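Local coordinates for protein metal-dependent phosphohydrolase, HDOD domain-containing (Geobacter sulfurreducens, PDB 3HC1) that is of unknown function but binds two iron(III) ions and is probably a metal-dependent phosphohydrolase of the HD superfamily, at residues I98-I103 / T118-S123; V104-T109 / H152-V157; V126-K131 / A297-L302. All blocks are in the same frame, centred on the assembly; numbering follows the deposited sequence. Where two conformers were deposited one is given.

Interaction 1: I98-I103 / T118-S123. With FE (Fe (III) ion), chain C.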
ATOM      1  N   ILE A  98      -0.130  12.609   7.089  1.00 21.35           N
ATOM      2  CA  ILE A  98      -0.060  12.134   8.494  1.00 22.47           C
ATOM      3  C   ILE A  98      -0.052  10.582   8.553  1.00 21.29           C
ATOM      4  O   ILE A  98       0.782   9.958   9.244  1.00 21.39           O
ATOM      5  CB  ILE A  98      -1.216  12.721   9.368  1.00 22.46           C
ATOM      6  CG1 ILE A  98      -1.040  14.247   9.535  1.00 18.28           C
ATOM      7  CG2 ILE A  98      -1.206  12.082  10.740  1.00 27.92           C
ATOM      8  CD1 ILE A  98      -2.144  14.931  10.315  1.00 19.46           C
ATOM      9  N   PHE A  99      -0.979   9.989   7.815  1.00 17.80           N
ATOM     10  CA  PHE A  99      -1.053   8.553   7.729  1.00 19.31           C
ATOM     11  C   PHE A  99       0.308   7.951   7.339  1.00 20.22           C
ATOM     12  O   PHE A  99       0.788   7.026   7.978  1.00 17.88           O
ATOM     13  CB  PHE A  99      -2.121   8.140   6.718  1.00 18.68           C
ATOM     14  CG  PHE A  99      -2.277   6.668   6.595  1.00 22.48           C
ATOM     15  CD1 PHE A  99      -3.119   5.984   7.456  1.00 27.88           C
ATOM     16  CD2 PHE A  99      -1.586   5.968   5.629  1.00 30.09           C
ATOM     17  CE1 PHE A  99      -3.260   4.615   7.348  1.00 33.97           C
ATOM     18  CE2 PHE A  99      -1.729   4.583   5.525  1.00 29.91           C
ATOM     19  CZ  PHE A  99      -2.568   3.931   6.387  1.00 22.06           C
ATOM     20  N   THR A 100       0.917   8.532   6.313  1.00 19.61           N
ATOM     21  CA  THR A 100       2.209   8.087   5.769  1.00 20.88           C
ATOM     22  C   THR A 100       3.331   8.232   6.785  1.00 21.39           C
ATOM     23  O   THR A 100       4.159   7.335   6.951  1.00 20.81           O
ATOM     24  CB  THR A 100       2.513   8.882   4.459  1.00 19.39           C
ATOM     25  OG1 THR A 100       1.449   8.616   3.528  1.00 20.53           O
ATOM     26  CG2 THR A 100       3.848   8.502   3.842  1.00 17.37           C
ATOM     27  N   CYS A 101       3.358   9.381   7.466  1.00 21.05           N
ATOM     28  CA  CYS A 101       4.436   9.673   8.395  1.00 20.91           C
ATOM     29  C   CYS A 101       4.330   8.906   9.660  1.00 17.95           C
ATOM     30  O   CYS A 101       5.337   8.705  10.290  1.00 22.19           O
ATOM     31  CB  CYS A 101       4.524  11.165   8.702  1.00 19.25           C
ATOM     32  SG  CYS A 101       4.986  12.059   7.217  1.00 26.10           S
ATOM     33  N   ALA A 102       3.130   8.438   9.992  1.00 24.75           N
ATOM     34  CA  ALA A 102       2.924   7.601  11.181  1.00 27.19           C
ATOM     35  C   ALA A 102       3.124   6.127  10.844  1.00 25.46           C
ATOM     36  O   ALA A 102       3.692   5.405  11.628  1.00 22.18           O
ATOM     37  CB  ALA A 102       1.510   7.809  11.797  1.00 26.66           C
ATOM     38  N   ILE A 103       2.650   5.685   9.687  1.00 24.04           N
ATOM     39  CA  ILE A 103       2.734   4.270   9.343  1.00 18.89           C
ATOM     40  C   ILE A 103       4.227   3.855   9.097  1.00 20.80           C
ATOM     41  O   ILE A 103       4.566   2.683   9.172  1.00 22.22           O
ATOM     42  CB  ILE A 103       1.820   3.938   8.175  1.00 20.41           C
ATOM     43  CG1 ILE A 103       1.492   2.428   8.122  1.00 30.31           C
ATOM     44  CG2 ILE A 103       2.374   4.421   6.855  1.00 20.63           C
ATOM     45  CD1 ILE A 103       0.435   2.033   9.097  1.00 36.14           C
ATOM     46  N   THR A 118      13.283  -2.072   1.279  1.00 15.79           N
ATOM     47  CA  THR A 118      12.659  -2.802   0.165  1.00 16.48           C
ATOM     48  C   THR A 118      11.115  -2.815   0.277  1.00 15.62           C
ATOM     49  O   THR A 118      10.386  -2.517  -0.674  1.00 15.89           O
ATOM     50  CB  THR A 118      13.265  -4.242   0.130  1.00 15.94           C
ATOM     51  OG1 THR A 118      14.659  -4.086  -0.101  1.00 18.57           O
ATOM     52  CG2 THR A 118      12.699  -5.135  -1.007  1.00 13.74           C
ATOM     53  N   LEU A 119      10.650  -3.155   1.467  1.00 14.76           N
ATOM     54  CA  LEU A 119       9.221  -3.266   1.701  0.50 15.66           C
ATOM     55  C   LEU A 119       8.569  -1.888   1.710  1.00 14.64           C
ATOM     56  O   LEU A 119       7.497  -1.725   1.161  1.00 15.73           O
ATOM     57  CB  LEU A 119       8.934  -4.055   2.990  0.50 17.91           C
ATOM     58  CG  LEU A 119       8.921  -5.585   2.757  0.50 19.94           C
ATOM     59  CD1 LEU A 119      10.230  -6.139   2.169  0.50 24.87           C
ATOM     60  CD2 LEU A 119       8.566  -6.314   4.041  0.50 28.46           C
ATOM     61  N   TRP A 120       9.211  -0.910   2.335  1.00 14.02           N
ATOM     62  CA  TRP A 120       8.685   0.433   2.354  1.00 15.47           C
ATOM     63  C   TRP A 120       8.581   1.080   0.965  1.00 13.47           C
ATOM     64  O   TRP A 120       7.524   1.595   0.580  1.00 16.27           O
ATOM     65  CB  TRP A 120       9.516   1.309   3.312  1.00 14.29           C
ATOM     66  CG  TRP A 120       9.164   2.771   3.252  1.00 16.86           C
ATOM     67  CD1 TRP A 120       9.930   3.787   2.762  1.00 17.39           C
ATOM     68  CD2 TRP A 120       7.966   3.375   3.761  1.00 17.46           C
ATOM     69  NE1 TRP A 120       9.271   4.991   2.924  1.00 25.38           N
ATOM     70  CE2 TRP A 120       8.054   4.755   3.517  1.00 23.36           C
ATOM     71  CE3 TRP A 120       6.807   2.867   4.351  1.00 17.75           C
ATOM     72  CZ2 TRP A 120       7.026   5.648   3.863  1.00 20.18           C
ATOM     73  CZ3 TRP A 120       5.797   3.728   4.692  1.00 19.70           C
ATOM     74  CH2 TRP A 120       5.925   5.134   4.465  1.00 17.66           C
ATOM     75  N   ALA A 121       9.674   1.057   0.221  1.00 15.73           N
ATOM     76  CA  ALA A 121       9.716   1.676  -1.097  1.00 18.75           C
ATOM     77  C   ALA A 121       8.631   1.086  -2.011  1.00 16.71           C
ATOM     78  O   ALA A 121       7.903   1.806  -2.702  1.00 15.50           O
ATOM     79  CB  ALA A 121      11.171   1.534  -1.755  1.00 18.33           C
ATOM     80  N   HIS A 122       8.513  -0.235  -2.000  1.00 15.62           N
ATOM     81  CA  HIS A 122       7.489  -0.917  -2.798  1.00 16.61           C
ATOM     82  C   HIS A 122       6.052  -0.517  -2.367  1.00 16.40           C
ATOM     83  O   HIS A 122       5.166  -0.284  -3.206  1.00 17.41           O
ATOM     84  CB  HIS A 122       7.648  -2.440  -2.647  1.00 14.65           C
ATOM     85  CG  HIS A 122       6.496  -3.220  -3.204  1.00 16.68           C
ATOM     86  ND1 HIS A 122       6.191  -3.231  -4.546  1.00 15.18           N
ATOM     87  CD2 HIS A 122       5.541  -3.960  -2.591  1.00 19.85           C
ATOM     88  CE1 HIS A 122       5.136  -4.004  -4.745  1.00 15.91           C
ATOM     89  NE2 HIS A 122       4.708  -4.446  -3.573  1.00 16.70           N
ATOM     90  N   SER A 123       5.843  -0.450  -1.051  1.00 19.83           N
ATOM     91  CA  SER A 123       4.536  -0.107  -0.487  1.00 16.77           C
ATOM     92  C   SER A 123       4.159   1.333  -0.787  1.00 18.84           C
ATOM     93  O   SER A 123       2.999   1.610  -1.223  1.00 12.92           O
ATOM     94  CB  SER A 123       4.496  -0.388   1.024  1.00 16.12           C
ATOM     95  OG  SER A 123       4.637  -1.798   1.282  1.00 14.10           O
TER
HETATM   96 FE    FE C 306       3.144  -5.989  -3.302  1.00 19.20          FE
HETATM   97  O   HOH W   1       1.754  -7.404  -3.436  1.00 15.87           O
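Trp120 reaches across to helix 82-108, its six-membered ring ending against Thr100 and Ile103. The tight part lies at two carbons of that ring. CH2 meets the methyl CG2 of Thr100 at 4.0 Å, the two side chains crossing at roughly a right angle, and is 3.8 Å from the carbonyl oxygen O of Thr100. Beside it, Ile103 CG2 comes at the ring edge, near the ring plane, 4.1 Å from CZ3. With CG of Trp120 anti to the backbone N (chi1 172°), the indole bridges a separation of 9.9 Å between CA of Ile103 and CA of Trp120. The threonine is split in use: its methyl faces the tryptophan, while OG1 bonds to Tyr146 OH and to Glu96 O. Both helices belong to the all-helical HD-type domain, and helix 116-136 also supplies the metal ligand His122, whose NE2 binds an iron at 2.2 Å. Contact is looser away from the indole tip. Ser123 makes no contact with 98-103; its OG turns back to Leu119 O at 2.9 Å, on the opposite face of that carbonyl from Ser123 N. The solvent side of the helix, at Thr118 and Ala121, is partly exposed and takes no part in the contact.

Interaction 2: V104-T109 / H152-V157. With FE (Fe (III) ion), chain C; FE (Fe (III) ion), chain B.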
ATOM      1  N   VAL A 104       5.099   4.814   8.801  1.00 17.07           N
ATOM      2  CA  VAL A 104       6.490   4.474   8.491  1.00 18.65           C
ATOM      3  C   VAL A 104       7.172   3.757   9.687  1.00 20.07           C
ATOM      4  O   VAL A 104       8.018   2.903   9.481  1.00 18.16           O
ATOM      5  CB  VAL A 104       7.299   5.637   7.951  1.00 18.09           C
ATOM      6  CG1 VAL A 104       7.481   6.739   9.023  1.00 19.36           C
ATOM      7  CG2 VAL A 104       8.661   5.124   7.396  1.00 18.99           C
ATOM      8  N   ASP A 105       6.758   4.046  10.919  1.00 17.82           N
ATOM      9  CA  ASP A 105       7.310   3.328  12.082  1.00 19.56           C
ATOM     10  C   ASP A 105       7.067   1.823  12.042  1.00 17.68           C
ATOM     11  O   ASP A 105       7.904   1.056  12.468  1.00 19.96           O
ATOM     12  CB  ASP A 105       6.765   3.897  13.406  1.00 20.74           C
ATOM     13  CG  ASP A 105       7.249   5.293  13.668  1.00 19.66           C
ATOM     14  OD1 ASP A 105       8.388   5.611  13.285  1.00 27.88           O
ATOM     15  OD2 ASP A 105       6.474   6.090  14.234  1.00 41.43           O
ATOM     16  N   LEU A 106       5.932   1.406  11.520  1.00 16.68           N
ATOM     17  CA  LEU A 106       5.673  -0.003  11.280  1.00 19.67           C
ATOM     18  C   LEU A 106       6.720  -0.673  10.377  1.00 18.98           C
ATOM     19  O   LEU A 106       7.117  -1.793  10.632  1.00 18.20           O
ATOM     20  CB  LEU A 106       4.293  -0.207  10.684  1.00 17.21           C
ATOM     21  CG  LEU A 106       3.977  -1.684  10.312  1.00 20.79           C
ATOM     22  CD1 LEU A 106       3.763  -2.539  11.606  1.00 18.16           C
ATOM     23  CD2 LEU A 106       2.748  -1.717   9.447  1.00 26.47           C
ATOM     24  N   PHE A 107       7.153   0.031   9.345  1.00 19.17           N
ATOM     25  CA  PHE A 107       8.098  -0.503   8.379  1.00 20.04           C
ATOM     26  C   PHE A 107       9.567  -0.398   8.881  1.00 16.02           C
ATOM     27  O   PHE A 107      10.451  -1.088   8.387  1.00 18.21           O
ATOM     28  CB  PHE A 107       7.942   0.244   7.035  1.00 19.51           C
ATOM     29  CG  PHE A 107       6.704  -0.110   6.266  1.00 17.12           C
ATOM     30  CD1 PHE A 107       5.482   0.422   6.622  1.00 23.21           C
ATOM     31  CD2 PHE A 107       6.757  -0.996   5.193  1.00 18.20           C
ATOM     32  CE1 PHE A 107       4.357   0.138   5.919  1.00 20.39           C
ATOM     33  CE2 PHE A 107       5.654  -1.271   4.469  1.00 19.08           C
ATOM     34  CZ  PHE A 107       4.427  -0.715   4.828  1.00 19.47           C
ATOM     35  N   LYS A 108       9.829   0.493   9.839  1.00 17.61           N
ATOM     36  CA  LYS A 108      11.158   0.696  10.407  1.00 20.23           C
ATOM     37  C   LYS A 108      11.438  -0.176  11.600  1.00 19.17           C
ATOM     38  O   LYS A 108      12.590  -0.450  11.883  1.00 18.28           O
ATOM     39  CB  LYS A 108      11.333   2.119  10.964  1.00 20.84           C
ATOM     40  CG  LYS A 108      11.758   3.156  10.049  1.00 28.38           C
ATOM     41  CD  LYS A 108      12.441   4.337  10.855  1.00 36.96           C
ATOM     42  CE  LYS A 108      11.452   5.093  11.798  1.00 43.12           C
ATOM     43  NZ  LYS A 108      11.631   4.867  13.290  1.00 51.48           N
ATOM     44  N   THR A 109      10.397  -0.525  12.359  1.00 19.52           N
ATOM     45  CA  THR A 109      10.582  -1.107  13.696  1.00 17.88           C
ATOM     46  C   THR A 109      10.734  -2.640  13.618  1.00 20.25           C
ATOM     47  O   THR A 109       9.834  -3.424  13.896  1.00 23.65           O
ATOM     48  CB  THR A 109       9.446  -0.623  14.622  1.00 16.42           C
ATOM     49  OG1 THR A 109       9.498   0.812  14.635  1.00 16.52           O
ATOM     50  CG2 THR A 109       9.603  -1.146  16.056  1.00 21.08           C
ATOM     51  N   HIS A 152      -1.069  -2.776   1.594  1.00 14.56           N
ATOM     52  CA  HIS A 152      -1.351  -4.040   0.876  1.00 14.10           C
ATOM     53  C   HIS A 152      -0.473  -5.259   1.265  1.00 16.05           C
ATOM     54  O   HIS A 152      -0.945  -6.386   1.372  1.00 11.30           O
ATOM     55  CB  HIS A 152      -1.425  -3.851  -0.641  1.00 14.50           C
ATOM     56  CG  HIS A 152      -0.079  -3.880  -1.330  1.00 12.55           C
ATOM     57  ND1 HIS A 152       0.802  -2.829  -1.247  1.00 17.43           N
ATOM     58  CD2 HIS A 152       0.526  -4.816  -2.103  1.00 19.73           C
ATOM     59  CE1 HIS A 152       1.914  -3.133  -1.892  1.00 20.56           C
ATOM     60  NE2 HIS A 152       1.763  -4.319  -2.444  1.00 12.57           N
ATOM     61  N   ASP A 153       0.815  -4.981   1.460  1.00 13.82           N
ATOM     62  CA  ASP A 153       1.793  -5.946   1.853  1.00 15.61           C
ATOM     63  C   ASP A 153       2.144  -5.927   3.336  1.00 17.85           C
ATOM     64  O   ASP A 153       3.228  -6.408   3.732  1.00 17.32           O
ATOM     65  CB  ASP A 153       3.051  -5.743   0.999  1.00 15.45           C
ATOM     66  CG  ASP A 153       2.953  -6.472  -0.343  1.00 18.89           C
ATOM     67  OD1 ASP A 153       2.064  -7.348  -0.460  1.00 16.46           O
ATOM     68  OD2 ASP A 153       3.731  -6.148  -1.266  1.00 16.43           O
ATOM     69  N   VAL A 154       1.236  -5.413   4.173  1.00 16.66           N
ATOM     70  CA  VAL A 154       1.513  -5.376   5.621  1.00 18.72           C
ATOM     71  C   VAL A 154       1.788  -6.800   6.173  1.00 17.60           C
ATOM     72  O   VAL A 154       2.537  -6.970   7.113  1.00 15.76           O
ATOM     73  CB  VAL A 154       0.376  -4.645   6.390  1.00 19.83           C
ATOM     74  CG1 VAL A 154      -0.926  -5.489   6.390  1.00 18.52           C
ATOM     75  CG2 VAL A 154       0.787  -4.331   7.748  1.00 25.93           C
ATOM     76  N   GLY A 155       1.241  -7.829   5.533  1.00 16.08           N
ATOM     77  CA  GLY A 155       1.568  -9.207   5.886  1.00 18.30           C
ATOM     78  C   GLY A 155       3.013  -9.638   5.689  1.00 19.17           C
ATOM     79  O   GLY A 155       3.488 -10.479   6.457  1.00 19.49           O
ATOM     80  N   GLU A 156       3.672  -9.116   4.656  1.00 14.64           N
ATOM     81  CA  GLU A 156       5.111  -9.383   4.401  1.00 17.79           C
ATOM     82  C   GLU A 156       5.935  -8.669   5.438  1.00 15.82           C
ATOM     83  O   GLU A 156       6.974  -9.172   5.847  1.00 16.94           O
ATOM     84  CB  GLU A 156       5.598  -8.902   3.022  1.00 15.53           C
ATOM     85  CG  GLU A 156       5.026  -9.550   1.838  1.00 31.65           C
ATOM     86  CD  GLU A 156       5.564 -10.956   1.593  1.00 32.04           C
ATOM     87  OE1 GLU A 156       5.515 -11.764   2.523  1.00 34.79           O
ATOM     88  OE2 GLU A 156       6.018 -11.232   0.466  1.00 36.57           O
ATOM     89  N   VAL A 157       5.470  -7.504   5.883  1.00 19.01           N
ATOM     90  CA  VAL A 157       6.115  -6.803   6.949  1.00 18.51           C
ATOM     91  C   VAL A 157       6.067  -7.655   8.192  1.00 20.05           C
ATOM     92  O   VAL A 157       7.064  -7.843   8.867  1.00 17.42           O
ATOM     93  CB  VAL A 157       5.496  -5.401   7.234  1.00 18.53           C
ATOM     94  CG1 VAL A 157       6.113  -4.804   8.503  1.00 17.74           C
ATOM     95  CG2 VAL A 157       5.776  -4.493   6.055  1.00 16.55           C
TER
HETATM   96 FE    FE C 306       3.144  -5.989  -3.302  1.00 19.20          FE
HETATM   97 FE    FE B 305       1.736  -8.736  -2.093  1.00 14.71          FE
HETATM   98  O   HOH W   1       1.754  -7.404  -3.436  1.00 15.87           O
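Asp153 O is gripped by two backbone donors, Glu156 N at 2.9 Å and Val157 N at 3.3 Å, which tie the metal-binding HD pair to the first turn of helix 154-162. That turn presents Val157 to the end of helix 82-108, where its two methyls part. CG1 lies beside Leu106, 4.2 Å from the leucine CG, whereas CG2 comes at a slant to the Phe107 ring, 3.6 Å from CE2. One turn back, Val154 CG2 touches Leu106 CD2 at 3.7 Å, the side chains nearly perpendicular. Leu106 holds CG anti to its N (chi1 176°), which brings CD2 to Val154 and CG alongside Val157. Exchanging Val157 for an alanine removes both methyls and is likely to open a gap between Leu106 and Phe107, giving the phenyl ring more freedom to shift. Past the end of helix 82-108, on the exposed side, Thr109 OG1 gives a hydrogen bond to Asp105 O at 2.7 Å. The metal side is wholly different in character: His152 NE2 binds one iron, and the Asp153 carboxylate bridges both, OD2 to the first at 2.1 Å and OD1 to the second at 2.2 Å. One face of the His152 imidazole is covered by Asp153 CB. The two irons, also bridged by a water, share this carboxylate; with one oxygen on each iron it is fixed in rotation, and the apolar contact packs the helix start that follows it.

Interaction 3: V126-K131 / A297-L302; sequences VARIAK and AAVDEL
Arg128 alone reaches across from 126-131, and it meets Ala298, Val299 and Leu302 of 297-302. The contact joins the C-terminal helix 281-302 to helix 116-136 of the HDOD domain, the helix that carries the iron ligand His122. It consists chiefly of guanidinium nitrogens against aliphatic carbons. NH1 lies 3.7 Å from the methyl CB of Ala298, which sits at the edge of the guanidinium near its plane, and 4.0 Å from CG2 of Val299. NH2 is 3.9 Å from Leu302 CD2, which approaches at a slant, the two side chains running oblique to each other. The reach comes from a fully extended chain, chi2 to chi4 all within a few degrees of 180°, and it matches the separation of the two helices, whose segment axes come no nearer than 11.6 Å. They run in roughly opposed directions, with 141° between them.

Polar bonding across the contact is absent. NH1 is also near the backbone N of Val299, but the two nitrogens make no hydrogen bond, and the guanidinium is held here by van der Waals contact with the flank of the helix. The arginine is partly exposed, and a glycerol, probably from the crystallisation liquor, lies about 5 Å from its side chain.

Around this pair, Leu67 of helix 58-69 touches both Arg128 and Leu302, and Val299 and Leu302 pack further on Leu124 of helix 116-136. Ile129 and Ala130 turn to helix 229-243, while Ala127 rests on helix 142-150, so helix 116-136 has helix 281-302 on one side and helices 229-243 and 142-150 on others.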
ATOM      1  N   VAL A 126       3.354   1.537  -4.618  1.00 14.96           N
ATOM      2  CA  VAL A 126       2.020   1.025  -4.812  1.00 17.73           C
ATOM      3  C   VAL A 126       0.928   2.024  -4.348  1.00 15.71           C
ATOM      4  O   VAL A 126      -0.040   2.266  -5.096  1.00 17.91           O
ATOM      5  CB  VAL A 126       1.834  -0.397  -4.205  1.00 17.01           C
ATOM      6  CG1 VAL A 126       0.308  -0.891  -4.218  1.00 11.07           C
ATOM      7  CG2 VAL A 126       2.737  -1.385  -5.001  1.00 13.02           C
ATOM      8  N   ALA A 127       1.075   2.581  -3.144  1.00 14.54           N
ATOM      9  CA  ALA A 127       0.136   3.585  -2.657  1.00 17.07           C
ATOM     10  C   ALA A 127      -0.012   4.696  -3.705  1.00 16.63           C
ATOM     11  O   ALA A 127      -1.140   5.086  -4.082  1.00 16.72           O
ATOM     12  CB  ALA A 127       0.605   4.185  -1.314  1.00 15.91           C
ATOM     13  N   ARG A 128       1.124   5.255  -4.112  1.00 18.64           N
ATOM     14  CA  ARG A 128       1.132   6.450  -4.967  1.00 20.32           C
ATOM     15  C   ARG A 128       0.590   6.188  -6.352  1.00 19.54           C
ATOM     16  O   ARG A 128      -0.151   7.015  -6.915  1.00 18.43           O
ATOM     17  CB  ARG A 128       2.520   7.056  -5.066  1.00 20.70           C
ATOM     18  CG  ARG A 128       2.943   7.768  -3.827  1.00 19.65           C
ATOM     19  CD  ARG A 128       4.361   8.339  -3.902  1.00 17.95           C
ATOM     20  NE  ARG A 128       4.684   9.036  -2.676  1.00 17.74           N
ATOM     21  CZ  ARG A 128       5.818   9.679  -2.417  1.00 25.29           C
ATOM     22  NH1 ARG A 128       6.798   9.749  -3.312  1.00 21.38           N
ATOM     23  NH2 ARG A 128       5.955  10.287  -1.252  1.00 18.96           N
ATOM     24  N   ILE A 129       0.992   5.068  -6.940  1.00 17.22           N
ATOM     25  CA  ILE A 129       0.504   4.689  -8.263  1.00 15.69           C
ATOM     26  C   ILE A 129      -0.967   4.330  -8.215  1.00 16.26           C
ATOM     27  O   ILE A 129      -1.731   4.728  -9.111  1.00 14.86           O
ATOM     28  CB  ILE A 129       1.352   3.534  -8.898  1.00 16.45           C
ATOM     29  CG1 ILE A 129       2.692   4.157  -9.314  1.00 24.70           C
ATOM     30  CG2 ILE A 129       0.599   2.882 -10.125  1.00 14.44           C
ATOM     31  CD1 ILE A 129       3.774   3.251  -9.600  1.00 24.63           C
ATOM     32  N   ALA A 130      -1.379   3.575  -7.190  1.00 15.08           N
ATOM     33  CA  ALA A 130      -2.793   3.258  -7.049  1.00 15.07           C
ATOM     34  C   ALA A 130      -3.628   4.550  -6.924  1.00 12.89           C
ATOM     35  O   ALA A 130      -4.705   4.626  -7.507  1.00 14.66           O
ATOM     36  CB  ALA A 130      -3.036   2.367  -5.908  1.00 13.89           C
ATOM     37  N   LYS A 131      -3.108   5.550  -6.227  1.00 17.11           N
ATOM     38  CA  LYS A 131      -3.815   6.804  -6.112  1.00 16.37           C
ATOM     39  C   LYS A 131      -3.892   7.487  -7.456  1.00 20.88           C
ATOM     40  O   LYS A 131      -4.969   7.972  -7.799  1.00 18.54           O
ATOM     41  CB  LYS A 131      -3.242   7.738  -5.084  1.00 19.22           C
ATOM     42  CG  LYS A 131      -4.238   8.866  -4.731  1.00 20.58           C
ATOM     43  CD  LYS A 131      -3.648   9.881  -3.798  1.00 19.91           C
ATOM     44  CE  LYS A 131      -4.645  11.026  -3.525  1.00 25.32           C
ATOM     45  NZ  LYS A 131      -4.012  12.170  -2.788  1.00 23.84           N
ATOM     46  N   ALA A 297      12.507   7.625  -7.885  1.00 23.23           N
ATOM     47  CA  ALA A 297      13.415   8.570  -7.220  1.00 24.18           C
ATOM     48  C   ALA A 297      12.771   9.199  -5.966  1.00 25.80           C
ATOM     49  O   ALA A 297      13.408   9.291  -4.895  1.00 27.40           O
ATOM     50  CB  ALA A 297      13.905   9.649  -8.180  1.00 23.10           C
ATOM     51  N   ALA A 298      11.526   9.630  -6.105  1.00 23.60           N
ATOM     52  CA  ALA A 298      10.836  10.318  -5.045  1.00 27.91           C
ATOM     53  C   ALA A 298      10.620   9.331  -3.868  1.00 28.84           C
ATOM     54  O   ALA A 298      11.002   9.594  -2.699  1.00 31.59           O
ATOM     55  CB  ALA A 298       9.497  10.877  -5.575  1.00 23.97           C
ATOM     56  N   VAL A 299      10.078   8.166  -4.191  1.00 25.91           N
ATOM     57  CA  VAL A 299       9.931   7.112  -3.194  1.00 25.95           C
ATOM     58  C   VAL A 299      11.227   6.838  -2.433  1.00 29.11           C
ATOM     59  O   VAL A 299      11.238   6.818  -1.188  1.00 31.30           O
ATOM     60  CB  VAL A 299       9.395   5.799  -3.820  1.00 24.75           C
ATOM     61  CG1 VAL A 299       9.538   4.665  -2.868  1.00 22.73           C
ATOM     62  CG2 VAL A 299       7.940   5.968  -4.200  1.00 21.07           C
ATOM     63  N   ASP A 300      12.326   6.675  -3.168  1.00 30.05           N
ATOM     64  CA  ASP A 300      13.583   6.242  -2.563  1.00 32.56           C
ATOM     65  C   ASP A 300      14.144   7.312  -1.678  1.00 35.68           C
ATOM     66  O   ASP A 300      14.868   7.027  -0.728  1.00 39.90           O
ATOM     67  CB  ASP A 300      14.604   5.911  -3.636  1.00 32.29           C
ATOM     68  CG  ASP A 300      14.386   4.538  -4.259  1.00 41.14           C
ATOM     69  OD1 ASP A 300      13.534   3.726  -3.792  1.00 39.09           O
ATOM     70  OD2 ASP A 300      15.101   4.265  -5.239  1.00 52.37           O
ATOM     71  N   GLU A 301      13.824   8.553  -1.984  1.00 37.37           N
ATOM     72  CA  GLU A 301      14.447   9.639  -1.284  1.00 40.34           C
ATOM     73  C   GLU A 301      13.725  10.079  -0.019  1.00 40.99           C
ATOM     74  O   GLU A 301      14.356  10.667   0.848  1.00 41.80           O
ATOM     75  CB  GLU A 301      14.664  10.793  -2.248  1.00 42.41           C
ATOM     76  CG  GLU A 301      15.836  10.497  -3.214  1.00 48.16           C
ATOM     77  CD  GLU A 301      15.670  11.140  -4.594  1.00 56.18           C
ATOM     78  OE1 GLU A 301      15.127  12.266  -4.691  1.00 58.43           O
ATOM     79  OE2 GLU A 301      16.089  10.498  -5.585  1.00 63.03           O
ATOM     80  N   LEU A 302      12.450   9.729   0.137  1.00 40.38           N
ATOM     81  CA  LEU A 302      11.610  10.424   1.126  1.00 41.18           C
ATOM     82  C   LEU A 302      12.059  10.183   2.557  1.00 40.61           C
ATOM     83  O   LEU A 302      12.385  11.131   3.286  1.00 41.68           O
ATOM     84  CB  LEU A 302      10.140  10.039   0.994  1.00 40.00           C
ATOM     85  CG  LEU A 302       9.238  10.626   2.079  1.00 36.58           C
ATOM     86  CD1 LEU A 302       9.098  12.127   1.891  1.00 43.47           C
ATOM     87  CD2 LEU A 302       7.902   9.927   2.071  1.00 22.16           C
TER

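Helix 116-136 is common to interactions 1 and 3, and helix 82-108 to interactions 1 and 2. Interactions 1 and 2, with centres about 7 Å apart, join directly: the Trp120 and Phe107 rings pack edge-to-face, CE3 of Trp120 being 3.5 Å from CG of Phe107. They also converge on one iron, which His122 of interaction 1 binds together with His152 and Asp153 of interaction 2, Asp238 and Glu249 completing its protein ligands. Interaction 3 lies farther off, the Val299 side chain about 12 Å from an iron, yet it touches both others: Val299 CG1 is 3.3 Å from Ala121 O, and Val126 CG1 is 3.6 Å from ND1 of the metal ligand His152.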